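Long-range contacts in adhesion and penetration protein autotransporter (PDB 3SYJ), which promotes adherence to and invasion of host cells, self-associates in bacterial aggregation, and probably acts as a serine protease: residues G1-Y12 with P208-D217; N659-N667 with N716-N724. All blocks are in the same frame, centred on the assembly; numbering follows the deposited sequence.

Contact 1: G1-Y12 with P208-D217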
ATOM      1  N   GLY A   1     -16.624  60.527  27.121  1.00 21.18           N
ATOM      2  CA  GLY A   1     -15.236  60.957  27.065  1.00 18.43           C
ATOM      3  C   GLY A   1     -14.841  61.553  25.728  1.00 18.58           C
ATOM      4  O   GLY A   1     -15.651  61.613  24.806  1.00 18.24           O
ATOM      5  N   HIS A   2     -13.586  61.979  25.628  1.00 16.31           N
ATOM      6  CA  HIS A   2     -13.078  62.629  24.433  1.00 16.00           C
ATOM      7  C   HIS A   2     -12.075  61.747  23.730  1.00 15.51           C
ATOM      8  O   HIS A   2     -11.031  61.420  24.290  1.00 13.98           O
ATOM      9  CB  HIS A   2     -12.392  63.956  24.794  1.00 20.28           C
ATOM     10  CG  HIS A   2     -13.325  64.998  25.329  1.00 20.66           C
ATOM     11  ND1 HIS A   2     -13.674  65.075  26.659  1.00 24.96           N
ATOM     12  CD2 HIS A   2     -13.970  66.017  24.713  1.00 26.30           C
ATOM     13  CE1 HIS A   2     -14.503  66.089  26.838  1.00 26.17           C
ATOM     14  NE2 HIS A   2     -14.699  66.678  25.672  1.00 25.31           N
ATOM     15  N   THR A   3     -12.382  61.389  22.489  1.00 13.83           N
ATOM     16  CA  THR A   3     -11.464  60.626  21.667  1.00 13.61           C
ATOM     17  C   THR A   3     -10.846  61.517  20.583  1.00 21.32           C
ATOM     18  O   THR A   3     -11.262  62.664  20.387  1.00 19.03           O
ATOM     19  CB  THR A   3     -12.177  59.426  21.005  1.00 16.17           C
ATOM     20  OG1 THR A   3     -13.162  59.893  20.074  1.00 12.34           O
ATOM     21  CG2 THR A   3     -12.852  58.552  22.064  1.00 14.97           C
ATOM     22  N   TYR A   4      -9.855  60.973  19.885  1.00 17.34           N
ATOM     23  CA  TYR A   4      -9.161  61.663  18.810  1.00 13.67           C
ATOM     24  C   TYR A   4      -9.726  61.242  17.454  1.00 17.86           C
ATOM     25  O   TYR A   4      -9.597  60.086  17.043  1.00 17.62           O
ATOM     26  CB  TYR A   4      -7.667  61.343  18.893  1.00 14.35           C
ATOM     27  CG  TYR A   4      -6.815  61.932  17.796  1.00 16.43           C
ATOM     28  CD1 TYR A   4      -7.100  63.181  17.252  1.00 20.40           C
ATOM     29  CD2 TYR A   4      -5.698  61.252  17.324  1.00 19.67           C
ATOM     30  CE1 TYR A   4      -6.310  63.720  16.248  1.00 21.49           C
ATOM     31  CE2 TYR A   4      -4.903  61.781  16.323  1.00 19.40           C
ATOM     32  CZ  TYR A   4      -5.212  63.018  15.790  1.00 22.35           C
ATOM     33  OH  TYR A   4      -4.417  63.548  14.799  1.00 18.64           O
ATOM     34  N   PHE A   5     -10.354  62.191  16.763  1.00 17.65           N
ATOM     35  CA  PHE A   5     -10.960  61.941  15.459  1.00 18.58           C
ATOM     36  C   PHE A   5      -9.939  61.513  14.401  1.00 16.94           C
ATOM     37  O   PHE A   5     -10.311  61.000  13.342  1.00 16.79           O
ATOM     38  CB  PHE A   5     -11.741  63.173  14.981  1.00 19.20           C
ATOM     39  CG  PHE A   5     -12.507  62.951  13.703  1.00 15.87           C
ATOM     40  CD1 PHE A   5     -13.599  62.100  13.679  1.00 17.68           C
ATOM     41  CD2 PHE A   5     -12.133  63.591  12.530  1.00 15.14           C
ATOM     42  CE1 PHE A   5     -14.310  61.886  12.510  1.00 17.87           C
ATOM     43  CE2 PHE A   5     -12.840  63.387  11.356  1.00 15.72           C
ATOM     44  CZ  PHE A   5     -13.931  62.534  11.345  1.00 19.74           C
ATOM     45  N   GLY A   6      -8.658  61.708  14.696  1.00 16.69           N
ATOM     46  CA  GLY A   6      -7.596  61.252  13.814  1.00 16.72           C
ATOM     47  C   GLY A   6      -7.370  59.746  13.848  1.00 18.86           C
ATOM     48  O   GLY A   6      -6.598  59.203  13.051  1.00 15.71           O
ATOM     49  N   ILE A   7      -8.043  59.077  14.782  1.00 18.80           N
ATOM     50  CA  ILE A   7      -7.975  57.623  14.918  1.00 16.03           C
ATOM     51  C   ILE A   7      -9.395  57.051  14.863  1.00 19.98           C
ATOM     52  O   ILE A   7     -10.321  57.641  15.431  1.00 20.01           O
ATOM     53  CB  ILE A   7      -7.293  57.233  16.242  1.00 19.39           C
ATOM     54  CG1 ILE A   7      -5.798  57.543  16.178  1.00 15.29           C
ATOM     55  CG2 ILE A   7      -7.516  55.760  16.574  1.00 15.40           C
ATOM     56  CD1 ILE A   7      -5.124  57.530  17.526  1.00 12.99           C
ATOM     57  N   ASP A   8      -9.568  55.927  14.161  1.00 18.56           N
ATOM     58  CA  ASP A   8     -10.877  55.276  14.048  1.00 15.51           C
ATOM     59  C   ASP A   8     -11.548  55.187  15.402  1.00 16.09           C
ATOM     60  O   ASP A   8     -10.939  54.744  16.375  1.00 13.12           O
ATOM     61  CB  ASP A   8     -10.746  53.860  13.497  1.00 15.10           C
ATOM     62  CG  ASP A   8     -10.436  53.835  12.023  1.00 18.30           C
ATOM     63  OD1 ASP A   8     -10.687  54.846  11.337  1.00 21.45           O
ATOM     64  OD2 ASP A   8      -9.942  52.797  11.546  1.00 17.12           O
ATOM     65  N   TYR A   9     -12.805  55.608  15.460  1.00 16.97           N
ATOM     66  CA  TYR A   9     -13.578  55.540  16.693  1.00 15.61           C
ATOM     67  C   TYR A   9     -13.669  54.095  17.155  1.00 14.43           C
ATOM     68  O   TYR A   9     -13.752  53.829  18.350  1.00 15.44           O
ATOM     69  CB  TYR A   9     -14.982  56.100  16.469  1.00 13.36           C
ATOM     70  CG  TYR A   9     -15.672  56.606  17.717  1.00 12.38           C
ATOM     71  CD1 TYR A   9     -15.020  57.444  18.613  1.00 13.19           C
ATOM     72  CD2 TYR A   9     -16.990  56.276  17.979  1.00 15.31           C
ATOM     73  CE1 TYR A   9     -15.667  57.926  19.752  1.00 13.21           C
ATOM     74  CE2 TYR A   9     -17.642  56.748  19.108  1.00 11.36           C
ATOM     75  CZ  TYR A   9     -16.983  57.567  19.986  1.00  9.52           C
ATOM     76  OH  TYR A   9     -17.650  58.018  21.097  1.00  9.64           O
ATOM     77  N   GLN A  10     -13.636  53.161  16.205  1.00 16.11           N
ATOM     78  CA  GLN A  10     -13.765  51.744  16.534  1.00 14.16           C
ATOM     79  C   GLN A  10     -12.764  51.280  17.592  1.00 16.42           C
ATOM     80  O   GLN A  10     -13.100  50.448  18.438  1.00 14.16           O
ATOM     81  CB  GLN A  10     -13.665  50.867  15.288  1.00 13.47           C
ATOM     82  CG  GLN A  10     -14.217  49.462  15.504  1.00 16.56           C
ATOM     83  CD  GLN A  10     -15.725  49.450  15.765  1.00 15.30           C
ATOM     84  OE1 GLN A  10     -16.486  50.161  15.107  1.00 13.36           O
ATOM     85  NE2 GLN A  10     -16.159  48.632  16.723  1.00 13.46           N
ATOM     86  N   TYR A  11     -11.545  51.816  17.556  1.00 14.20           N
ATOM     87  CA  TYR A  11     -10.533  51.440  18.547  1.00 16.79           C
ATOM     88  C   TYR A  11     -11.050  51.657  19.960  1.00 14.39           C
ATOM     89  O   TYR A  11     -10.957  50.791  20.815  1.00 15.09           O
ATOM     90  CB  TYR A  11      -9.252  52.253  18.367  1.00 14.52           C
ATOM     91  CG  TYR A  11      -8.337  51.759  17.277  1.00 16.99           C
ATOM     92  CD1 TYR A  11      -7.533  50.638  17.471  1.00 18.26           C
ATOM     93  CD2 TYR A  11      -8.250  52.430  16.063  1.00 15.71           C
ATOM     94  CE1 TYR A  11      -6.680  50.193  16.468  1.00 18.13           C
ATOM     95  CE2 TYR A  11      -7.406  51.998  15.063  1.00 16.09           C
ATOM     96  CZ  TYR A  11      -6.625  50.885  15.266  1.00 19.17           C
ATOM     97  OH  TYR A  11      -5.790  50.472  14.260  1.00 19.31           O
ATOM     98  N   TYR A  12     -11.601  52.831  20.197  1.00 15.33           N
ATOM     99  CA  TYR A  12     -12.062  53.184  21.520  1.00 13.67           C
ATOM    100  C   TYR A  12     -13.285  52.377  21.936  1.00 14.54           C
ATOM    101  O   TYR A  12     -13.512  52.137  23.118  1.00 12.41           O
ATOM    102  CB  TYR A  12     -12.396  54.668  21.541  1.00 13.76           C
ATOM    103  CG  TYR A  12     -11.241  55.575  21.188  1.00 14.88           C
ATOM    104  CD1 TYR A  12     -10.315  55.968  22.153  1.00 14.97           C
ATOM    105  CD2 TYR A  12     -11.083  56.056  19.897  1.00 16.99           C
ATOM    106  CE1 TYR A  12      -9.262  56.815  21.835  1.00 15.97           C
ATOM    107  CE2 TYR A  12     -10.038  56.904  19.568  1.00 16.48           C
ATOM    108  CZ  TYR A  12      -9.129  57.280  20.539  1.00 17.13           C
ATOM    109  OH  TYR A  12      -8.092  58.123  20.204  1.00 16.72           O
ATOM    110  N   PRO A 208      -1.208  54.739  22.834  1.00 18.13           N
ATOM    111  CA  PRO A 208      -1.670  55.530  21.690  1.00 16.18           C
ATOM    112  C   PRO A 208      -3.133  55.972  21.797  1.00 17.94           C
ATOM    113  O   PRO A 208      -3.591  56.716  20.936  1.00 15.41           O
ATOM    114  CB  PRO A 208      -1.529  54.558  20.509  1.00 17.03           C
ATOM    115  CG  PRO A 208      -1.174  53.204  21.102  1.00 18.96           C
ATOM    116  CD  PRO A 208      -1.303  53.292  22.587  1.00 19.33           C
ATOM    117  N   LEU A 209      -3.862  55.509  22.808  1.00 18.80           N
ATOM    118  CA  LEU A 209      -5.293  55.800  22.887  1.00 14.62           C
ATOM    119  C   LEU A 209      -5.672  56.513  24.172  1.00 16.76           C
ATOM    120  O   LEU A 209      -6.474  56.003  24.948  1.00 18.65           O
ATOM    121  CB  LEU A 209      -6.104  54.508  22.753  1.00 14.89           C
ATOM    122  CG  LEU A 209      -5.946  53.741  21.434  1.00 12.63           C
ATOM    123  CD1 LEU A 209      -6.503  52.330  21.570  1.00 18.05           C
ATOM    124  CD2 LEU A 209      -6.604  54.469  20.263  1.00 11.79           C
ATOM    125  N   PRO A 210      -5.098  57.699  24.412  1.00 19.47           N
ATOM    126  CA  PRO A 210      -5.468  58.422  25.633  1.00 18.23           C
ATOM    127  C   PRO A 210      -6.901  58.900  25.533  1.00 19.68           C
ATOM    128  O   PRO A 210      -7.313  59.363  24.470  1.00 18.05           O
ATOM    129  CB  PRO A 210      -4.537  59.637  25.628  1.00 16.39           C
ATOM    130  CG  PRO A 210      -3.523  59.377  24.564  1.00 22.03           C
ATOM    131  CD  PRO A 210      -4.160  58.466  23.577  1.00 20.87           C
ATOM    132  N   ILE A 211      -7.650  58.797  26.624  1.00 18.92           N
ATOM    133  CA  ILE A 211      -9.042  59.230  26.632  1.00 15.61           C
ATOM    134  C   ILE A 211      -9.378  59.978  27.919  1.00 16.64           C
ATOM    135  O   ILE A 211      -9.059  59.529  29.023  1.00 18.37           O
ATOM    136  CB  ILE A 211      -9.995  58.034  26.434  1.00 13.89           C
ATOM    137  CG1 ILE A 211     -11.434  58.502  26.216  1.00 13.70           C
ATOM    138  CG2 ILE A 211      -9.897  57.062  27.606  1.00 15.90           C
ATOM    139  CD1 ILE A 211     -12.379  57.361  25.900  1.00 12.47           C
ATOM    140  N   ALA A 212     -10.016  61.129  27.769  1.00 17.37           N
ATOM    141  CA  ALA A 212     -10.361  61.963  28.911  1.00 18.80           C
ATOM    142  C   ALA A 212     -11.846  61.849  29.188  1.00 18.17           C
ATOM    143  O   ALA A 212     -12.632  61.571  28.286  1.00 19.83           O
ATOM    144  CB  ALA A 212      -9.989  63.410  28.634  1.00 20.08           C
ATOM    145  N   GLY A 213     -12.230  62.074  30.436  1.00 22.26           N
ATOM    146  CA  GLY A 213     -13.623  61.982  30.824  1.00 18.87           C
ATOM    147  C   GLY A 213     -14.337  63.296  30.605  1.00 24.60           C
ATOM    148  O   GLY A 213     -13.702  64.318  30.362  1.00 29.95           O
ATOM    149  N   SER A 214     -15.662  63.264  30.690  1.00 26.02           N
ATOM    150  CA  SER A 214     -16.486  64.454  30.521  1.00 25.52           C
ATOM    151  C   SER A 214     -17.734  64.337  31.395  1.00 27.78           C
ATOM    152  O   SER A 214     -17.810  63.457  32.250  1.00 24.35           O
ATOM    153  CB  SER A 214     -16.872  64.618  29.056  1.00 24.84           C
ATOM    154  OG  SER A 214     -17.255  63.376  28.495  1.00 25.54           O
ATOM    155  N   LYS A 215     -18.706  65.221  31.195  1.00 26.66           N
ATOM    156  CA  LYS A 215     -19.946  65.129  31.959  1.00 29.62           C
ATOM    157  C   LYS A 215     -20.571  63.757  31.783  1.00 26.06           C
ATOM    158  O   LYS A 215     -20.838  63.331  30.660  1.00 23.92           O
ATOM    159  CB  LYS A 215     -20.948  66.208  31.543  1.00 40.24           C
ATOM    160  CG  LYS A 215     -20.733  67.540  32.225  1.00 50.28           C
ATOM    161  CD  LYS A 215     -21.515  68.638  31.528  1.00 51.85           C
ATOM    162  CE  LYS A 215     -20.982  70.016  31.897  1.00 52.00           C
ATOM    163  NZ  LYS A 215     -21.476  71.077  30.970  1.00 53.37           N
ATOM    164  N   GLY A 216     -20.801  63.071  32.901  1.00 25.65           N
ATOM    165  CA  GLY A 216     -21.406  61.753  32.876  1.00 22.02           C
ATOM    166  C   GLY A 216     -20.407  60.659  33.178  1.00 23.22           C
ATOM    167  O   GLY A 216     -20.781  59.511  33.417  1.00 26.31           O
ATOM    168  N   ASP A 217     -19.130  61.022  33.165  1.00 22.45           N
ATOM    169  CA  ASP A 217     -18.060  60.076  33.429  1.00 19.74           C
ATOM    170  C   ASP A 217     -17.701  60.052  34.903  1.00 22.34           C
ATOM    171  O   ASP A 217     -16.882  59.233  35.324  1.00 24.95           O
ATOM    172  CB  ASP A 217     -16.825  60.418  32.594  1.00 20.91           C
ATOM    173  CG  ASP A 217     -16.920  59.895  31.166  1.00 23.25           C
ATOM    174  OD1 ASP A 217     -17.158  58.676  30.991  1.00 18.75           O
ATOM    175  OD2 ASP A 217     -16.744  60.696  30.219  1.00 21.82           O
TER
HETATM  176  O   HOH W   1     -15.435  57.973  28.568  1.00 16.12           O

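Contact 2: N659-N667 with N716-N724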
ATOM      1  N   ASN A 659     -26.408  14.882   1.892  1.00 26.77           N
ATOM      2  CA  ASN A 659     -25.359  15.593   1.180  1.00 27.49           C
ATOM      3  C   ASN A 659     -24.347  16.233   2.123  1.00 24.41           C
ATOM      4  O   ASN A 659     -24.698  16.632   3.232  1.00 27.19           O
ATOM      5  CB  ASN A 659     -25.967  16.642   0.249  1.00 27.84           C
ATOM      6  CG  ASN A 659     -24.948  17.217  -0.709  1.00 45.61           C
ATOM      7  OD1 ASN A 659     -23.970  17.849  -0.294  1.00 40.86           O
ATOM      8  ND2 ASN A 659     -25.163  16.995  -2.005  1.00 50.40           N
ATOM      9  N   ALA A 660     -23.094  16.316   1.685  1.00 26.41           N
ATOM     10  CA  ALA A 660     -22.042  16.997   2.442  1.00 24.65           C
ATOM     11  C   ALA A 660     -21.193  17.850   1.508  1.00 30.51           C
ATOM     12  O   ALA A 660     -20.718  17.363   0.483  1.00 26.95           O
ATOM     13  CB  ALA A 660     -21.173  16.000   3.171  1.00 20.35           C
ATOM     14  N   THR A 661     -21.003  19.118   1.867  1.00 24.12           N
ATOM     15  CA  THR A 661     -20.270  20.054   1.023  1.00 24.91           C
ATOM     16  C   THR A 661     -19.161  20.753   1.804  1.00 23.23           C
ATOM     17  O   THR A 661     -19.385  21.206   2.930  1.00 20.85           O
ATOM     18  CB  THR A 661     -21.219  21.117   0.444  1.00 28.45           C
ATOM     19  OG1 THR A 661     -22.278  20.467  -0.266  1.00 29.91           O
ATOM     20  CG2 THR A 661     -20.469  22.064  -0.490  1.00 21.69           C
ATOM     21  N   PHE A 662     -17.974  20.839   1.205  1.00 19.88           N
ATOM     22  CA  PHE A 662     -16.811  21.429   1.868  1.00 22.31           C
ATOM     23  C   PHE A 662     -16.192  22.572   1.061  1.00 22.13           C
ATOM     24  O   PHE A 662     -15.928  22.427  -0.134  1.00 20.53           O
ATOM     25  CB  PHE A 662     -15.720  20.382   2.095  1.00 19.84           C
ATOM     26  CG  PHE A 662     -16.179  19.147   2.819  1.00 20.12           C
ATOM     27  CD1 PHE A 662     -15.869  18.956   4.155  1.00 18.53           C
ATOM     28  CD2 PHE A 662     -16.883  18.158   2.152  1.00 20.56           C
ATOM     29  CE1 PHE A 662     -16.273  17.811   4.821  1.00 21.57           C
ATOM     30  CE2 PHE A 662     -17.285  17.009   2.809  1.00 25.02           C
ATOM     31  CZ  PHE A 662     -16.977  16.834   4.148  1.00 21.98           C
ATOM     32  N   GLY A 663     -15.936  23.692   1.731  1.00 21.25           N
ATOM     33  CA  GLY A 663     -15.209  24.799   1.132  1.00 21.49           C
ATOM     34  C   GLY A 663     -16.101  25.858   0.517  1.00 21.53           C
ATOM     35  O   GLY A 663     -17.191  25.556   0.033  1.00 25.09           O
ATOM     36  N   VAL A 664     -15.646  27.108   0.546  1.00 23.86           N
ATOM     37  CA  VAL A 664     -16.306  28.173  -0.199  1.00 23.73           C
ATOM     38  C   VAL A 664     -15.487  28.486  -1.441  1.00 23.96           C
ATOM     39  O   VAL A 664     -14.269  28.337  -1.434  1.00 26.07           O
ATOM     40  CB  VAL A 664     -16.464  29.453   0.633  1.00 19.23           C
ATOM     41  CG1 VAL A 664     -17.432  29.216   1.776  1.00 20.78           C
ATOM     42  CG2 VAL A 664     -15.111  29.915   1.147  1.00 17.37           C
ATOM     43  N   VAL A 665     -16.160  28.919  -2.502  1.00 23.38           N
ATOM     44  CA  VAL A 665     -15.500  29.148  -3.785  1.00 24.71           C
ATOM     45  C   VAL A 665     -15.295  30.638  -4.054  1.00 26.96           C
ATOM     46  O   VAL A 665     -16.258  31.411  -4.071  1.00 26.56           O
ATOM     47  CB  VAL A 665     -16.321  28.542  -4.954  1.00 27.89           C
ATOM     48  CG1 VAL A 665     -15.630  28.811  -6.281  1.00 27.43           C
ATOM     49  CG2 VAL A 665     -16.537  27.045  -4.748  1.00 25.20           C
ATOM     50  N   PRO A 666     -14.035  31.051  -4.266  1.00 27.84           N
ATOM     51  CA  PRO A 666     -13.766  32.454  -4.593  1.00 25.40           C
ATOM     52  C   PRO A 666     -14.465  32.882  -5.882  1.00 26.64           C
ATOM     53  O   PRO A 666     -14.556  32.084  -6.813  1.00 29.23           O
ATOM     54  CB  PRO A 666     -12.250  32.483  -4.781  1.00 22.87           C
ATOM     55  CG  PRO A 666     -11.750  31.323  -4.000  1.00 18.90           C
ATOM     56  CD  PRO A 666     -12.796  30.267  -4.149  1.00 21.68           C
ATOM     57  N   ASN A 667     -14.955  34.119  -5.921  1.00 26.68           N
ATOM     58  CA  ASN A 667     -15.589  34.685  -7.115  1.00 29.68           C
ATOM     59  C   ASN A 667     -16.927  34.060  -7.483  1.00 31.09           C
ATOM     60  O   ASN A 667     -17.374  34.160  -8.621  1.00 28.35           O
ATOM     61  CB  ASN A 667     -14.631  34.653  -8.301  1.00 24.22           C
ATOM     62  CG  ASN A 667     -13.440  35.548  -8.089  1.00 26.23           C
ATOM     63  OD1 ASN A 667     -12.300  35.085  -8.032  1.00 27.92           O
ATOM     64  ND2 ASN A 667     -13.697  36.846  -7.935  1.00 28.75           N
ATOM     65  N   ASN A 716     -19.325  17.047  -2.069  1.00 25.56           N
ATOM     66  CA  ASN A 716     -18.728  18.065  -2.914  1.00 26.69           C
ATOM     67  C   ASN A 716     -17.591  18.776  -2.185  1.00 27.32           C
ATOM     68  O   ASN A 716     -17.827  19.501  -1.222  1.00 27.75           O
ATOM     69  CB  ASN A 716     -19.805  19.078  -3.290  1.00 32.55           C
ATOM     70  CG  ASN A 716     -19.702  19.529  -4.729  1.00 45.15           C
ATOM     71  OD1 ASN A 716     -18.762  20.239  -5.121  1.00 40.48           O
ATOM     72  ND2 ASN A 716     -20.681  19.124  -5.534  1.00 48.45           N
ATOM     73  N   VAL A 717     -16.358  18.556  -2.625  1.00 24.96           N
ATOM     74  CA  VAL A 717     -15.231  19.302  -2.081  1.00 20.88           C
ATOM     75  C   VAL A 717     -14.800  20.329  -3.108  1.00 24.67           C
ATOM     76  O   VAL A 717     -14.393  19.974  -4.212  1.00 26.54           O
ATOM     77  CB  VAL A 717     -14.040  18.399  -1.722  1.00 18.69           C
ATOM     78  CG1 VAL A 717     -12.856  19.249  -1.284  1.00 19.48           C
ATOM     79  CG2 VAL A 717     -14.421  17.427  -0.623  1.00 17.69           C
ATOM     80  N   LYS A 718     -14.893  21.605  -2.750  1.00 23.06           N
ATOM     81  CA  LYS A 718     -14.675  22.666  -3.726  1.00 24.64           C
ATOM     82  C   LYS A 718     -13.963  23.868  -3.129  1.00 23.88           C
ATOM     83  O   LYS A 718     -13.992  24.086  -1.915  1.00 25.53           O
ATOM     84  CB  LYS A 718     -16.021  23.122  -4.289  1.00 23.98           C
ATOM     85  CG  LYS A 718     -16.868  23.850  -3.264  1.00 22.77           C
ATOM     86  CD  LYS A 718     -18.323  23.914  -3.657  1.00 21.50           C
ATOM     87  CE  LYS A 718     -19.071  24.860  -2.729  1.00 27.07           C
ATOM     88  NZ  LYS A 718     -20.540  24.818  -2.956  1.00 34.31           N
ATOM     89  N   GLY A 719     -13.333  24.653  -3.994  1.00 22.10           N
ATOM     90  CA  GLY A 719     -12.738  25.916  -3.596  1.00 22.71           C
ATOM     91  C   GLY A 719     -11.658  25.798  -2.535  1.00 24.88           C
ATOM     92  O   GLY A 719     -10.735  24.993  -2.658  1.00 26.42           O
ATOM     93  N   LEU A 720     -11.779  26.611  -1.490  1.00 22.56           N
ATOM     94  CA  LEU A 720     -10.770  26.702  -0.442  1.00 24.28           C
ATOM     95  C   LEU A 720     -10.870  25.524   0.520  1.00 23.79           C
ATOM     96  O   LEU A 720     -11.266  25.667   1.683  1.00 19.05           O
ATOM     97  CB  LEU A 720     -10.917  28.023   0.304  1.00 21.18           C
ATOM     98  CG  LEU A 720     -10.751  29.250  -0.590  1.00 22.36           C
ATOM     99  CD1 LEU A 720     -10.890  30.532   0.207  1.00 18.71           C
ATOM    100  CD2 LEU A 720      -9.408  29.195  -1.291  1.00 23.56           C
ATOM    101  N   ALA A 721     -10.517  24.353   0.013  1.00 21.97           N
ATOM    102  CA  ALA A 721     -10.637  23.125   0.776  1.00 24.81           C
ATOM    103  C   ALA A 721      -9.669  22.090   0.235  1.00 25.87           C
ATOM    104  O   ALA A 721      -9.377  22.055  -0.965  1.00 25.34           O
ATOM    105  CB  ALA A 721     -12.060  22.596   0.715  1.00 22.17           C
ATOM    106  N   LYS A 722      -9.168  21.259   1.140  1.00 24.57           N
ATOM    107  CA  LYS A 722      -8.247  20.196   0.794  1.00 24.54           C
ATOM    108  C   LYS A 722      -8.641  18.936   1.554  1.00 24.93           C
ATOM    109  O   LYS A 722      -8.668  18.921   2.787  1.00 26.67           O
ATOM    110  CB  LYS A 722      -6.820  20.608   1.145  1.00 24.39           C
ATOM    111  CG  LYS A 722      -5.767  19.554   0.871  1.00 24.99           C
ATOM    112  CD  LYS A 722      -4.395  20.091   1.228  1.00 30.51           C
ATOM    113  CE  LYS A 722      -3.288  19.147   0.817  1.00 34.79           C
ATOM    114  NZ  LYS A 722      -1.951  19.786   1.032  1.00 40.60           N
ATOM    115  N   LEU A 723      -8.968  17.887   0.807  1.00 24.40           N
ATOM    116  CA  LEU A 723      -9.312  16.602   1.397  1.00 24.99           C
ATOM    117  C   LEU A 723      -8.048  15.797   1.652  1.00 28.97           C
ATOM    118  O   LEU A 723      -7.347  15.415   0.717  1.00 29.25           O
ATOM    119  CB  LEU A 723     -10.257  15.826   0.480  1.00 23.57           C
ATOM    120  CG  LEU A 723     -10.761  14.455   0.939  1.00 26.23           C
ATOM    121  CD1 LEU A 723     -11.320  14.474   2.364  1.00 22.43           C
ATOM    122  CD2 LEU A 723     -11.815  13.944  -0.025  1.00 25.40           C
ATOM    123  N   ASN A 724      -7.745  15.559   2.923  1.00 26.17           N
ATOM    124  CA  ASN A 724      -6.612  14.729   3.285  1.00 24.45           C
ATOM    125  C   ASN A 724      -7.116  13.352   3.683  1.00 27.26           C
ATOM    126  O   ASN A 724      -7.127  12.997   4.863  1.00 29.44           O
ATOM    127  CB  ASN A 724      -5.817  15.376   4.419  1.00 19.97           C
ATOM    128  CG  ASN A 724      -5.211  16.716   4.015  1.00 26.22           C
ATOM    129  OD1 ASN A 724      -4.543  16.826   2.984  1.00 27.64           O
ATOM    130  ND2 ASN A 724      -5.441  17.740   4.828  1.00 25.09           N
TER
HETATM  131  O   HOH W   2     -13.299  26.997   3.004  1.00 22.04           O

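Contact 1: G1-Y12 with P208-D217
The amino group of Gly1 and the carboxylate of Asp217 form a buried salt bridge, N to OD2 3.1 Å. OD2 receives Gly1 N on its syn lone pair and the backbone N of Ser214 on its anti lone pair, at 2.8 Å from that nitrogen, while OD1 is held by Arg153, so the carboxylate is gripped at both oxygens. Next along the chain, His2 N donates to Ala212 O (2.9 Å) in a single antiparallel bridge, and the imidazole edge lies near Gly213 O.

Farther on the contact turns apolar, and Leu209 carries it. Its CB rests 4.0 Å from Tyr12 CE1. With CG beside the backbone N and opposite the carbonyl carbon (chi1 -62°), the branch swings CD2 over one face of the Tyr12 ring, 4.1 Å from the centroid, a CH-pi contact. That methyl also meets Tyr11 CB (3.9 Å) and Ile7 CG2 (4.0 Å). Thr3 CB covers the opposite face of Tyr12, so the flat ring is sandwiched between aliphatic groups, a place that suits a broad aromatic.

A terminal ammonium paired with the aspartate just before Ser218, probably the active-site serine, recalls the activation salt bridge of chymotrypsin-like proteases. If Gly1 is the end left by signal-peptide removal, as is probable, the pairing is consistent with that cleavage helping to order the active-site loop.

Contact 2: N659-N667 with N716-N724
The Phe662 ring meets Asn716 O at its edge, in the ring plane, with CD2 3.8 Å from that oxygen. CG2 of Val717 comes up obliquely to the same CD2, while Trp652 packs edge-to-face with the ring and Ile703 touches it from another strand. A large apolar ring suits this buried position, where it touches Val717 on one neighbouring strand and Ile703 on another.

The two backbones run parallel, the axes of their short strands 4.7 Å apart at closest approach. Phe662 N donates to Asn716 O (2.8 Å), and Phe662 O accepts from Lys718 N (2.9 Å). Asn716 N in turn reaches Ala660 O. Thr661 sits beside Asn716 on the partly exposed face, where polar side chains are at ease, and Phe662 beside Val717 on the buried one. This is the stacking of successive coils in the right-handed parallel beta-helix of the autotransporter passenger domain: strand 638-641 flanks 659-662 on the side away from 714-718, and 734-738 follows next.

Both strands then turn. Gly663 (phi 94°) has backbone angles that call for glycine, and Gly719 has a positive phi that favours it; at each a side chain would run into the facing carbonyl, Lys718 O or Val664 O. Past the bend, Leu720 N gives Val664 O an almost straight bond of 3.0 Å. Leu720 itself centres an inverse gamma turn, and its carbonyl O takes a hydrogen bond from a water. Lys718 has CG between the backbone N and the carbonyl carbon (chi1 69°), which lays its extended chain across Val665 at about a right angle, CG to CG2 3.5 Å; its NZ ends near Thr661 CG2, 3.7 Å away. Pro666 CG packs on Leu720 CG at 4.1 Å, two apolar groups covering each other beside the turn.

The two contacts lie in different domains of the passenger, their centres 44 Å apart and their nearest atoms about 24 Å apart, without touching. They follow in series: contact 1 closes within the N-terminal protease domain before contact 2 opens in the beta-solenoid. Contact 1 joins the chain's first residues to the loop between strands 193-196 and 221-226, next to the probable catalytic serine, whereas contact 2 joins neighbouring coils of the long beta-helix that extends toward the C-terminus. They share no sheet. One thus ties the N-terminus into the probable serine protease domain, while the other belongs to the elongated shaft of a cell-surface adhesin.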